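PDB 4MKX: inositol dehydrogenase from Lactobacillus casei, which probably oxidises scyllo-inositol in an NAD-dependent reaction, as a dehydrogenase of the Gfo/Idh/MocA family. Local coordinates for residues I165-I170 and V261-I266; G138-F143 and E301-A306; A43-A48 and K61-E66; A83-S88 and S309-F314. All blocks are in the same frame, centred on the assembly; numbering follows the deposited sequence.

Contact 1 (I165-I170 and V261-I266); sequences IRSYSI and VETEII
Residues 165-170 and 261-266 run antiparallel as adjacent strands, axes 4.6 Å apart at 177°, with Arg166 facing Glu264 and Tyr168 facing Glu262 as hydrogen-bonded pairs. Glu264 N donates to Arg166 O at 2.7 Å, Tyr168 N to Glu262 O at 2.8 Å. On the face carrying these four residues, Arg166 bends at chi3 (59°) and lays its guanidinium between two carboxylates. It holds Glu262 end-on, NH2 to OE2 at 2.8 Å and NH1 to OE1 at 3.2 Å; the same NH2 reaches Glu264 OE1 at 2.9 Å. All three oxygens lie near the guanidinium plane but are met from above their own carboxylate planes. NH1 also sits over the centre of the Tyr168 ring. The other face is apolar and hydroxylic: Ile165 CG1 meets Ile265 CG2 at 4.2 Å, and Ser167 OG lies 2.8 Å from Thr263 OG1, while Asp199 and Tyr147 are their respective stronger partners. Helix 197-207 packs over this second face, strands 246-252 and 271-274 continue the C-terminal sheet beyond the pair, and the salt-bridged face meets a second subunit, where Tyr168 OH of each subunit bonds Glu264 of the other.

Contact 2 (G138-F143 and E301-A306); sequences GFMRRF and ERFAQA
Met140 turns CG into the crowded position between its backbone N and carbonyl carbon (chi1 77°) and bends again at chi2 (-69°), which carries its methyl end to the ring of Phe303. CE lies over one face, 3.7 Å from Phe303 CD2, and the two side chains cross at about a right angle. SD stands farther above the same face, a distant Met-aromatic contact. Arg302 CG lies over the opposite face, so the ring is sandwiched between a thioether methyl and an aliphatic carbon. Arg141, extended from CG to NE, passes along the outer part of the ring, with CG and NE each 4.0 Å from Phe303 CZ and the guanidinium and ring planes only 7° apart; its charged end goes on to Asp199. Phe303 itself marks the break between helices 299-302 and 304-319. Within the first turn of the second helix, Ala306 CB packs 3.4 Å from Met140 O and 4.1 Å from Met140 CG. The polar link comes from Gln305, whose NE2 donates to Phe143 O at 2.9 Å, the oxygen lying close to the amide plane. Its OE1 accepts from Asp145 N, at the start of helix 145-155. A leucine in place of Gln305 would probably leave the Phe143 carbonyl and the Asp145 amide without their side-chain mates. The 3-10 turn 140-143 is thus joined to the helical break by apolar packing on a buried ring, and one side-chain amide serves both an acceptor and a donor of the neighbouring backbone.

Contact 3 (A43-A48 and K61-E66); sequences AKLQAA and KELGVE
Leu45 and Val65 meet inside a beta-alpha-beta unit of the Rossmann fold, where helix 53-63 ends and the chain turns back beside strand 43-49 toward strand 67-69. The turn passes through Gly64, whose positive phi of 59° favours glycine. Apolar contacts form the centre. Leu45 CD2 touches Val65 CG2 at 3.6 Å and Leu63 CD1 at 3.7 Å, so a single methyl joins the helix end to the returning loop. Val65 holds CG1 opposite its own backbone N (chi1 164°), which sets this branch against the strand backbone, 3.4 Å from Gln46 O and 3.7 Å from Ala47 CA, while CG2 faces Leu45. Behind Leu45, helix 27-38 supplies Ala33 and Ile36. The charged and polar contacts gather around Glu66. Lys44 stretches out and bends only at chi4, placing NZ 3.3 Å from Glu66 OE2 in a salt bridge that is weak as a hydrogen bond; the two side chains cross at about a right angle. Gln46 and Glu66 come close without bonding, their amide and carboxylate planes 74° apart; NE2 of the amide bonds Glu67 OE2. Cutting Gln46 back to an alanine would probably leave the Glu67 carboxylate without this donor and open a gap beside Glu66. Backbone groups complete the join: Glu66 N makes a weak, strongly bent bond to Gln46 O, and a single water donates one hydrogen to Leu45 O at 3.0 Å and the other to Leu63 O at 3.1 Å.

Contact 4 (A83-S88 and S309-F314); sequences AVFIVS and SEEQAF
Phe85 and Phe314 bring two aromatic rings together where strand 83-86 faces helix 304-319, and the contact contains no hydrogen bond between its segments. Strand and helix axes run 11.7 Å apart at 153°, roughly antiparallel, so side chains do most of the bridging. The aromatic pair is oblique: centroids are 5.5 Å apart and the planes almost perpendicular at 84°. Phe85 CE1 comes to 3.6 Å from Phe314 CD2 as the side chains slide past each other in opposite directions. Phe314 has its ring anti to the backbone N (chi1 174°), reaching from the helix toward the strand. The aliphatic contacts flank this pair. Ala83 CB sits at the edge of the Phe314 ring, near its plane, 3.9 Å from CE2. On the other flank Glu311 offers only its methylene: CG lies 3.9 Å from Phe85 CE2, and the two side chains cross at about a right angle. The polar end of Glu311 is used by helix 27-38, where OE2 accepts from His32 ND1 and Asn35 ND2. That helix also completes the aromatic group, since His32 meets the Phe85 ring edge-to-face while Phe108 stacks on it. The helix from the C-terminal part of the chain therefore packs on the Rossmann sheet against strand 83-86, which lies between strands 18-23 and 106-109, with helix 27-38 alongside and helix 93-102 touching Val84 and Ile86.

Overall arrangement
From the N terminus, contact 3 closes first, a short loop within one beta-alpha-beta unit of the Rossmann sheet, finished before the others open. Contact 4 then spans the longest loop, from strand 83-86 to helix 304-319. Contact 2 is nested within it, joining the turn after the last Rossmann strand to the start of that same helix, and contact 1 is nested within contact 2, pairing two strands of the C-terminal sheet. Contacts 2 and 4 touch through Met140, Phe143 and Glu310; contacts 1 and 2 touch through Arg141, which meets Ser169 and Val261. Helix 304-319 is shared by contacts 2 and 4, and Arg141 carries the link on to the C-terminal sheet, while contacts 1 and 3 lie about 37 Å apart between centres.

Contact 1 (I165-I170 and V261-I266)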
loop_
_atom_site.group_PDB
_atom_site.type_symbol
_atom_site.label_atom_id
_atom_site.label_comp_id
_atom_site.label_asym_id
_atom_site.label_seq_id
_atom_site.Cartn_x
_atom_site.Cartn_y
_atom_site.Cartn_z
ATOM N N ILE A 165 -11.406 18.656 6.544
ATOM C CA ILE A 165 -11.835 17.269 6.552
ATOM C C ILE A 165 -12.493 16.956 5.215
ATOM O O ILE A 165 -13.326 17.710 4.737
ATOM C CB ILE A 165 -12.813 16.985 7.700
ATOM C CG1 ILE A 165 -12.086 17.119 9.029
ATOM C CG2 ILE A 165 -13.341 15.558 7.585
ATOM C CD1 ILE A 165 -12.966 16.796 10.229
ATOM N N ARG A 166 -12.086 15.844 4.603
ATOM C CA ARG A 166 -12.705 15.385 3.363
ATOM C C ARG A 166 -13.330 14.038 3.681
ATOM O O ARG A 166 -12.669 13.166 4.228
ATOM C CB ARG A 166 -11.662 15.209 2.255
ATOM C CG ARG A 166 -12.245 14.568 0.998
ATOM C CD ARG A 166 -11.205 14.410 -0.148
ATOM N NE ARG A 166 -10.053 13.587 0.222
ATOM C CZ ARG A 166 -10.020 12.263 0.142
ATOM N NH1 ARG A 166 -11.091 11.600 -0.278
ATOM N NH2 ARG A 166 -8.932 11.594 0.505
ATOM N N SER A 167 -14.608 13.879 3.382
ATOM C CA SER A 167 -15.244 12.590 3.619
ATOM C C SER A 167 -16.055 12.143 2.412
ATOM O O SER A 167 -16.794 12.931 1.812
ATOM C CB SER A 167 -16.098 12.643 4.899
ATOM O OG SER A 167 -16.220 11.345 5.464
ATOM N N TYR A 168 -15.879 10.879 2.026
ATOM C CA TYR A 168 -16.573 10.313 0.885
ATOM C C TYR A 168 -17.440 9.180 1.378
ATOM O O TYR A 168 -16.975 8.337 2.148
ATOM C CB TYR A 168 -15.565 9.669 -0.070
ATOM C CG TYR A 168 -14.795 10.582 -0.995
ATOM C CD1 TYR A 168 -14.721 11.958 -0.799
ATOM C CD2 TYR A 168 -14.128 10.042 -2.078
ATOM C CE1 TYR A 168 -13.998 12.768 -1.682
ATOM C CE2 TYR A 168 -13.402 10.833 -2.948
ATOM C CZ TYR A 168 -13.343 12.182 -2.757
ATOM O OH TYR A 168 -12.628 12.942 -3.652
ATOM N N SER A 169 -18.683 9.138 0.916
ATOM C CA SER A 169 -19.546 7.973 1.114
ATOM C C SER A 169 -20.142 7.612 -0.237
ATOM O O SER A 169 -21.015 8.319 -0.744
ATOM C CB SER A 169 -20.676 8.280 2.106
ATOM O OG SER A 169 -20.150 8.507 3.402
ATOM N N ILE A 170 -19.676 6.518 -0.833
ATOM C CA ILE A 170 -20.145 6.138 -2.169
ATOM C C ILE A 170 -20.622 4.677 -2.178
ATOM O O ILE A 170 -19.838 3.758 -1.949
ATOM C CB ILE A 170 -19.053 6.325 -3.235
ATOM C CG1 ILE A 170 -18.353 7.686 -3.077
ATOM C CG2 ILE A 170 -19.660 6.229 -4.638
ATOM C CD1 ILE A 170 -17.198 7.887 -4.078
ATOM N N VAL A 261 -16.082 4.303 1.692
ATOM C CA VAL A 261 -16.271 5.267 2.774
ATOM C C VAL A 261 -14.888 5.610 3.300
ATOM O O VAL A 261 -14.155 4.745 3.782
ATOM C CB VAL A 261 -17.154 4.708 3.891
ATOM C CG1 VAL A 261 -17.153 5.631 5.090
ATOM C CG2 VAL A 261 -18.579 4.563 3.382
ATOM N N GLU A 262 -14.518 6.868 3.155
ATOM C CA GLU A 262 -13.156 7.300 3.414
ATOM C C GLU A 262 -13.251 8.659 4.084
ATOM O O GLU A 262 -14.081 9.480 3.700
ATOM C CB GLU A 262 -12.382 7.439 2.096
ATOM C CG GLU A 262 -10.949 7.988 2.255
ATOM C CD GLU A 262 -10.332 8.427 0.958
ATOM O OE1 GLU A 262 -11.040 8.428 -0.079
ATOM O OE2 GLU A 262 -9.130 8.797 0.959
ATOM N N THR A 263 -12.433 8.880 5.109
ATOM C CA THR A 263 -12.386 10.187 5.759
ATOM C C THR A 263 -10.945 10.613 5.920
ATOM O O THR A 263 -10.127 9.885 6.480
ATOM C CB THR A 263 -13.069 10.141 7.128
ATOM O OG1 THR A 263 -14.434 9.756 6.936
ATOM C CG2 THR A 263 -13.061 11.516 7.778
ATOM N N GLU A 264 -10.648 11.814 5.436
ATOM C CA GLU A 264 -9.313 12.378 5.490
ATOM C C GLU A 264 -9.347 13.583 6.414
ATOM O O GLU A 264 -10.251 14.417 6.320
ATOM C CB GLU A 264 -8.933 12.839 4.085
ATOM C CG GLU A 264 -7.752 13.748 3.995
ATOM C CD GLU A 264 -7.589 14.247 2.586
ATOM O OE1 GLU A 264 -7.075 13.471 1.752
ATOM O OE2 GLU A 264 -8.013 15.384 2.291
ATOM N N ILE A 265 -8.369 13.668 7.310
ATOM C CA ILE A 265 -8.273 14.810 8.214
ATOM C C ILE A 265 -6.896 15.446 8.024
ATOM O O ILE A 265 -5.869 14.791 8.206
ATOM C CB ILE A 265 -8.446 14.358 9.682
ATOM C CG1 ILE A 265 -9.748 13.566 9.855
ATOM C CG2 ILE A 265 -8.475 15.575 10.604
ATOM C CD1 ILE A 265 -9.882 12.939 11.210
ATOM N N ILE A 266 -6.880 16.717 7.632
ATOM C CA ILE A 266 -5.637 17.465 7.500
ATOM C C ILE A 266 -5.510 18.405 8.690
ATOM O O ILE A 266 -6.431 19.169 8.983
ATOM C CB ILE A 266 -5.629 18.298 6.222
ATOM C CG1 ILE A 266 -5.833 17.380 5.010
ATOM C CG2 ILE A 266 -4.299 19.022 6.094
ATOM C CD1 ILE A 266 -5.777 18.098 3.675
#

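Contact 2 (G138-F143 and E301-A306)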
loop_
_atom_site.group_PDB
_atom_site.type_symbol
_atom_site.label_atom_id
_atom_site.label_comp_id
_atom_site.label_asym_id
_atom_site.label_seq_id
_atom_site.Cartn_x
_atom_site.Cartn_y
_atom_site.Cartn_z
ATOM N N GLY A 138 -28.164 6.084 15.987
ATOM C CA GLY A 138 -27.267 5.116 15.355
ATOM C C GLY A 138 -26.140 5.658 14.484
ATOM O O GLY A 138 -25.960 5.213 13.349
ATOM N N PHE A 139 -25.365 6.602 15.003
ATOM C CA PHE A 139 -24.170 7.055 14.283
ATOM C C PHE A 139 -23.025 6.067 14.528
ATOM O O PHE A 139 -22.149 6.297 15.370
ATOM C CB PHE A 139 -23.796 8.477 14.719
ATOM C CG PHE A 139 -24.760 9.528 14.229
ATOM C CD1 PHE A 139 -25.099 9.594 12.889
ATOM C CD2 PHE A 139 -25.353 10.421 15.116
ATOM C CE1 PHE A 139 -25.996 10.551 12.423
ATOM C CE2 PHE A 139 -26.250 11.381 14.661
ATOM C CZ PHE A 139 -26.571 11.443 13.311
ATOM N N MET A 140 -23.039 4.954 13.793
ATOM C CA MET A 140 -22.173 3.832 14.137
ATOM C C MET A 140 -20.692 4.086 13.878
ATOM O O MET A 140 -19.849 3.403 14.455
ATOM C CB MET A 140 -22.628 2.539 13.448
ATOM C CG MET A 140 -22.269 2.405 11.971
ATOM S SD MET A 140 -23.183 3.550 10.923
ATOM C CE MET A 140 -22.652 3.032 9.303
ATOM N N ARG A 141 -20.356 5.067 13.051
ATOM C CA ARG A 141 -18.940 5.317 12.783
ATOM C C ARG A 141 -18.209 5.747 14.050
ATOM O O ARG A 141 -17.018 5.505 14.200
ATOM C CB ARG A 141 -18.765 6.353 11.681
ATOM C CG ARG A 141 -19.324 5.887 10.353
ATOM C CD ARG A 141 -18.867 6.812 9.260
ATOM N NE ARG A 141 -19.631 6.593 8.044
ATOM C CZ ARG A 141 -19.526 7.358 6.963
ATOM N NH1 ARG A 141 -18.677 8.374 6.957
ATOM N NH2 ARG A 141 -20.286 7.106 5.901
ATOM N N ARG A 142 -18.939 6.326 15.000
ATOM C CA ARG A 142 -18.323 6.663 16.275
ATOM C C ARG A 142 -17.863 5.434 17.048
ATOM O O ARG A 142 -17.070 5.559 17.980
ATOM C CB ARG A 142 -19.279 7.479 17.145
ATOM C CG ARG A 142 -19.669 8.811 16.527
ATOM C CD ARG A 142 -20.272 9.674 17.595
ATOM N NE ARG A 142 -20.867 10.892 17.071
ATOM C CZ ARG A 142 -21.134 11.944 17.830
ATOM N NH1 ARG A 142 -20.844 11.893 19.121
ATOM N NH2 ARG A 142 -21.672 13.036 17.303
ATOM N N PHE A 143 -18.354 4.252 16.671
ATOM C CA PHE A 143 -17.949 3.015 17.342
ATOM C C PHE A 143 -17.015 2.146 16.526
ATOM O O PHE A 143 -16.589 1.089 16.980
ATOM C CB PHE A 143 -19.189 2.213 17.742
ATOM C CG PHE A 143 -20.005 2.895 18.785
ATOM C CD1 PHE A 143 -20.980 3.807 18.424
ATOM C CD2 PHE A 143 -19.768 2.651 20.128
ATOM C CE1 PHE A 143 -21.728 4.454 19.389
ATOM C CE2 PHE A 143 -20.511 3.299 21.094
ATOM C CZ PHE A 143 -21.485 4.198 20.719
ATOM N N GLU A 301 -20.799 -5.442 5.583
ATOM C CA GLU A 301 -19.452 -5.983 5.662
ATOM C C GLU A 301 -18.483 -4.976 6.307
ATOM O O GLU A 301 -17.734 -5.321 7.227
ATOM C CB GLU A 301 -18.962 -6.376 4.267
ATOM C CG GLU A 301 -17.521 -6.847 4.258
ATOM C CD GLU A 301 -17.018 -7.225 2.878
ATOM O OE1 GLU A 301 -15.936 -7.838 2.797
ATOM O OE2 GLU A 301 -17.691 -6.911 1.875
ATOM N N ARG A 302 -18.502 -3.737 5.837
ATOM C CA ARG A 302 -17.551 -2.732 6.325
ATOM C C ARG A 302 -17.797 -2.397 7.793
ATOM O O ARG A 302 -16.856 -2.231 8.570
ATOM C CB ARG A 302 -17.656 -1.456 5.482
ATOM C CG ARG A 302 -16.947 -0.224 6.074
ATOM C CD ARG A 302 -15.408 -0.409 6.126
ATOM N NE ARG A 302 -14.785 0.777 6.724
ATOM C CZ ARG A 302 -14.599 0.943 8.037
ATOM N NH1 ARG A 302 -14.975 -0.010 8.892
ATOM N NH2 ARG A 302 -14.042 2.065 8.500
ATOM N N PHE A 303 -19.064 -2.285 8.182
ATOM C CA PHE A 303 -19.348 -1.777 9.513
ATOM C C PHE A 303 -19.899 -2.807 10.471
ATOM O O PHE A 303 -20.500 -2.455 11.482
ATOM C CB PHE A 303 -20.245 -0.525 9.442
ATOM C CG PHE A 303 -19.526 0.692 8.923
ATOM C CD1 PHE A 303 -18.479 1.247 9.653
ATOM C CD2 PHE A 303 -19.879 1.268 7.705
ATOM C CE1 PHE A 303 -17.795 2.365 9.183
ATOM C CE2 PHE A 303 -19.205 2.381 7.231
ATOM C CZ PHE A 303 -18.152 2.929 7.962
ATOM N N ALA A 304 -19.633 -4.080 10.188
ATOM C CA ALA A 304 -20.106 -5.151 11.064
ATOM C C ALA A 304 -19.722 -4.947 12.522
ATOM O O ALA A 304 -20.558 -5.088 13.424
ATOM C CB ALA A 304 -19.589 -6.496 10.560
ATOM N N GLN A 305 -18.449 -4.646 12.754
ATOM C CA GLN A 305 -17.938 -4.424 14.102
ATOM C C GLN A 305 -18.584 -3.221 14.765
ATOM O O GLN A 305 -18.938 -3.278 15.946
ATOM C CB GLN A 305 -16.408 -4.250 14.060
ATOM C CG GLN A 305 -15.795 -3.815 15.397
ATOM C CD GLN A 305 -15.589 -2.309 15.486
ATOM O OE1 GLN A 305 -14.973 -1.698 14.606
ATOM N NE2 GLN A 305 -16.123 -1.703 16.541
ATOM N N ALA A 306 -18.754 -2.144 14.007
ATOM C CA ALA A 306 -19.331 -0.918 14.556
ATOM C C ALA A 306 -20.777 -1.114 14.990
ATOM O O ALA A 306 -21.205 -0.555 15.997
ATOM C CB ALA A 306 -19.241 0.210 13.546
#

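Contact 3 (A43-A48 and K61-E66)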
loop_
_atom_site.group_PDB
_atom_site.type_symbol
_atom_site.label_atom_id
_atom_site.label_comp_id
_atom_site.label_asym_id
_atom_site.label_seq_id
_atom_site.Cartn_x
_atom_site.Cartn_y
_atom_site.Cartn_z
ATOM N N ALA A 43 -28.736 -9.131 26.751
ATOM C CA ALA A 43 -29.870 -8.663 25.976
ATOM C C ALA A 43 -30.654 -9.827 25.408
ATOM O O ALA A 43 -30.107 -10.898 25.130
ATOM C CB ALA A 43 -29.409 -7.746 24.860
ATOM N N LYS A 44 -31.952 -9.607 25.244
ATOM C CA LYS A 44 -32.827 -10.587 24.641
ATOM C C LYS A 44 -33.716 -9.863 23.647
ATOM O O LYS A 44 -34.265 -8.810 23.969
ATOM C CB LYS A 44 -33.687 -11.215 25.735
ATOM C CG LYS A 44 -34.747 -12.169 25.244
ATOM C CD LYS A 44 -35.502 -12.751 26.431
ATOM C CE LYS A 44 -36.668 -13.620 25.984
ATOM N NZ LYS A 44 -36.239 -14.676 25.030
ATOM N N LEU A 45 -33.857 -10.407 22.442
ATOM C CA LEU A 45 -34.832 -9.853 21.506
ATOM C C LEU A 45 -36.185 -10.467 21.833
ATOM O O LEU A 45 -36.443 -11.631 21.525
ATOM C CB LEU A 45 -34.443 -10.126 20.052
ATOM C CG LEU A 45 -35.267 -9.336 19.028
ATOM C CD1 LEU A 45 -34.985 -7.858 19.153
ATOM C CD2 LEU A 45 -34.984 -9.814 17.623
ATOM N N GLN A 46 -37.035 -9.669 22.466
ATOM C CA GLN A 46 -38.284 -10.150 23.046
ATOM C C GLN A 46 -39.465 -9.955 22.104
ATOM O O GLN A 46 -40.350 -10.811 22.004
ATOM C CB GLN A 46 -38.544 -9.406 24.353
ATOM C CG GLN A 46 -39.924 -9.655 24.942
ATOM C CD GLN A 46 -40.055 -11.025 25.581
ATOM O OE1 GLN A 46 -39.075 -11.753 25.731
ATOM N NE2 GLN A 46 -41.274 -11.375 25.970
ATOM N N ALA A 47 -39.477 -8.823 21.405
ATOM C CA ALA A 47 -40.630 -8.466 20.591
ATOM C C ALA A 47 -40.205 -7.832 19.274
ATOM O O ALA A 47 -39.123 -7.246 19.177
ATOM C CB ALA A 47 -41.532 -7.518 21.356
ATOM N N ALA A 48 -41.057 -7.964 18.260
ATOM C CA ALA A 48 -40.832 -7.332 16.964
ATOM C C ALA A 48 -42.147 -6.753 16.455
ATOM O O ALA A 48 -43.215 -7.338 16.680
ATOM C CB ALA A 48 -40.272 -8.331 15.965
ATOM N N LYS A 61 -39.425 -17.669 13.619
ATOM C CA LYS A 61 -38.694 -18.866 13.229
ATOM C C LYS A 61 -37.196 -18.707 13.460
ATOM O O LYS A 61 -36.593 -19.447 14.238
ATOM C CB LYS A 61 -38.949 -19.183 11.754
ATOM C CG LYS A 61 -38.118 -20.340 11.215
ATOM C CD LYS A 61 -38.547 -20.697 9.803
ATOM C CE LYS A 61 -38.082 -22.090 9.425
ATOM N NZ LYS A 61 -38.816 -22.607 8.238
ATOM N N GLU A 62 -36.609 -17.730 12.779
ATOM C CA GLU A 62 -35.161 -17.544 12.782
ATOM C C GLU A 62 -34.601 -17.116 14.130
ATOM O O GLU A 62 -33.549 -17.598 14.542
ATOM C CB GLU A 62 -34.757 -16.534 11.709
ATOM C CG GLU A 62 -34.937 -17.054 10.302
ATOM C CD GLU A 62 -34.033 -18.228 10.014
ATOM O OE1 GLU A 62 -32.823 -18.124 10.308
ATOM O OE2 GLU A 62 -34.531 -19.256 9.505
ATOM N N LEU A 63 -35.298 -16.218 14.821
ATOM C CA LEU A 63 -34.749 -15.637 16.043
ATOM C C LEU A 63 -35.495 -16.015 17.318
ATOM O O LEU A 63 -35.080 -15.632 18.416
ATOM C CB LEU A 63 -34.677 -14.114 15.924
ATOM C CG LEU A 63 -34.026 -13.533 14.670
ATOM C CD1 LEU A 63 -33.918 -12.023 14.800
ATOM C CD2 LEU A 63 -32.664 -14.137 14.435
ATOM N N GLY A 64 -36.588 -16.759 17.182
ATOM C CA GLY A 64 -37.381 -17.167 18.332
ATOM C C GLY A 64 -37.935 -16.015 19.153
ATOM O O GLY A 64 -38.017 -16.097 20.382
ATOM N N VAL A 65 -38.294 -14.928 18.476
ATOM C CA VAL A 65 -38.957 -13.809 19.131
ATOM C C VAL A 65 -40.311 -14.284 19.655
ATOM O O VAL A 65 -41.065 -14.935 18.933
ATOM C CB VAL A 65 -39.145 -12.636 18.152
ATOM C CG1 VAL A 65 -40.162 -11.645 18.682
ATOM C CG2 VAL A 65 -37.814 -11.950 17.902
ATOM N N GLU A 66 -40.612 -13.954 20.906
ATOM C CA GLU A 66 -41.839 -14.422 21.549
ATOM C C GLU A 66 -43.101 -13.627 21.201
ATOM O O GLU A 66 -44.152 -14.212 20.931
ATOM C CB GLU A 66 -41.644 -14.476 23.062
ATOM C CG GLU A 66 -40.711 -15.594 23.492
ATOM C CD GLU A 66 -40.333 -15.517 24.954
ATOM O OE1 GLU A 66 -41.117 -14.946 25.745
ATOM O OE2 GLU A 66 -39.248 -16.028 25.308
HETATM O O HOH W 1 -34.794 -14.028 21.019
#

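Contact 4 (A83-S88 and S309-F314)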
loop_
_atom_site.group_PDB
_atom_site.type_symbol
_atom_site.label_atom_id
_atom_site.label_comp_id
_atom_site.label_asym_id
_atom_site.label_seq_id
_atom_site.Cartn_x
_atom_site.Cartn_y
_atom_site.Cartn_z
ATOM N N ALA A 83 -36.705 -1.723 26.446
ATOM C CA ALA A 83 -36.089 -0.823 25.464
ATOM C C ALA A 83 -36.551 -1.143 24.056
ATOM O O ALA A 83 -37.008 -2.257 23.782
ATOM C CB ALA A 83 -34.569 -0.918 25.557
ATOM N N VAL A 84 -36.406 -0.172 23.148
ATOM C CA VAL A 84 -36.817 -0.372 21.769
ATOM C C VAL A 84 -35.685 -0.002 20.818
ATOM O O VAL A 84 -34.901 0.889 21.117
ATOM C CB VAL A 84 -38.056 0.472 21.405
ATOM C CG1 VAL A 84 -39.234 0.107 22.287
ATOM C CG2 VAL A 84 -37.754 1.954 21.536
ATOM N N PHE A 85 -35.616 -0.699 19.688
ATOM C CA PHE A 85 -34.727 -0.322 18.595
ATOM C C PHE A 85 -35.622 0.125 17.468
ATOM O O PHE A 85 -36.444 -0.656 16.975
ATOM C CB PHE A 85 -33.916 -1.525 18.114
ATOM C CG PHE A 85 -32.502 -1.551 18.621
ATOM C CD1 PHE A 85 -32.244 -1.644 19.983
ATOM C CD2 PHE A 85 -31.437 -1.504 17.736
ATOM C CE1 PHE A 85 -30.945 -1.672 20.461
ATOM C CE2 PHE A 85 -30.130 -1.518 18.203
ATOM C CZ PHE A 85 -29.885 -1.609 19.566
ATOM N N ILE A 86 -35.476 1.380 17.057
ATOM C CA ILE A 86 -36.307 1.918 16.002
ATOM C C ILE A 86 -35.539 1.896 14.692
ATOM O O ILE A 86 -34.578 2.651 14.504
ATOM C CB ILE A 86 -36.776 3.327 16.357
ATOM C CG1 ILE A 86 -37.713 3.243 17.562
ATOM C CG2 ILE A 86 -37.498 3.982 15.173
ATOM C CD1 ILE A 86 -37.934 4.571 18.270
ATOM N N VAL A 87 -35.949 1.001 13.797
ATOM C CA VAL A 87 -35.279 0.837 12.517
ATOM C C VAL A 87 -36.308 0.908 11.379
ATOM O O VAL A 87 -36.154 0.288 10.331
ATOM C CB VAL A 87 -34.456 -0.483 12.476
ATOM C CG1 VAL A 87 -33.307 -0.361 11.480
ATOM C CG2 VAL A 87 -33.895 -0.814 13.852
ATOM N N SER A 88 -37.364 1.685 11.617
ATOM C CA SER A 88 -38.416 1.949 10.644
ATOM C C SER A 88 -37.956 3.002 9.642
ATOM O O SER A 88 -36.894 3.602 9.822
ATOM C CB SER A 88 -39.646 2.471 11.381
ATOM O OG SER A 88 -39.287 3.502 12.288
ATOM N N SER A 309 -20.695 -3.042 18.284
ATOM C CA SER A 309 -20.227 -2.186 19.361
ATOM C C SER A 309 -21.271 -1.161 19.804
ATOM O O SER A 309 -21.432 -0.942 20.996
ATOM C CB SER A 309 -18.918 -1.485 18.986
ATOM O OG SER A 309 -17.859 -2.436 18.929
ATOM N N GLU A 310 -21.972 -0.523 18.866
ATOM C CA GLU A 310 -22.985 0.452 19.272
ATOM C C GLU A 310 -24.177 -0.215 19.961
ATOM O O GLU A 310 -24.770 0.375 20.850
ATOM C CB GLU A 310 -23.470 1.338 18.110
ATOM C CG GLU A 310 -24.467 0.677 17.171
ATOM C CD GLU A 310 -24.927 1.581 16.040
ATOM O OE1 GLU A 310 -24.738 2.821 16.121
ATOM O OE2 GLU A 310 -25.477 1.043 15.051
ATOM N N GLU A 311 -24.534 -1.426 19.537
ATOM C CA GLU A 311 -25.626 -2.152 20.175
ATOM C C GLU A 311 -25.229 -2.499 21.605
ATOM O O GLU A 311 -26.016 -2.326 22.533
ATOM C CB GLU A 311 -25.950 -3.432 19.394
ATOM C CG GLU A 311 -26.556 -3.182 18.016
ATOM C CD GLU A 311 -26.270 -4.309 17.057
ATOM O OE1 GLU A 311 -25.580 -5.259 17.470
ATOM O OE2 GLU A 311 -26.693 -4.246 15.884
ATOM N N GLN A 312 -24.005 -2.984 21.786
ATOM C CA GLN A 312 -23.554 -3.352 23.126
ATOM C C GLN A 312 -23.449 -2.123 24.014
ATOM O O GLN A 312 -23.776 -2.178 25.206
ATOM C CB GLN A 312 -22.211 -4.088 23.073
ATOM C CG GLN A 312 -21.830 -4.760 24.397
ATOM C CD GLN A 312 -22.770 -5.904 24.769
ATOM O OE1 GLN A 312 -22.749 -6.962 24.139
ATOM N NE2 GLN A 312 -23.596 -5.694 25.796
ATOM N N ALA A 313 -23.010 -1.009 23.438
ATOM C CA ALA A 313 -22.899 0.222 24.207
ATOM C C ALA A 313 -24.269 0.693 24.703
ATOM O O ALA A 313 -24.387 1.209 25.813
ATOM C CB ALA A 313 -22.224 1.312 23.378
ATOM N N PHE A 314 -25.300 0.519 23.881
ATOM C CA PHE A 314 -26.647 0.916 24.279
ATOM C C PHE A 314 -27.125 0.077 25.459
ATOM O O PHE A 314 -27.613 0.613 26.460
ATOM C CB PHE A 314 -27.602 0.810 23.091
ATOM C CG PHE A 314 -29.041 1.057 23.443
ATOM C CD1 PHE A 314 -29.493 2.338 23.755
ATOM C CD2 PHE A 314 -29.943 0.010 23.433
ATOM C CE1 PHE A 314 -30.831 2.561 24.075
ATOM C CE2 PHE A 314 -31.279 0.223 23.751
ATOM C CZ PHE A 314 -31.723 1.505 24.061
#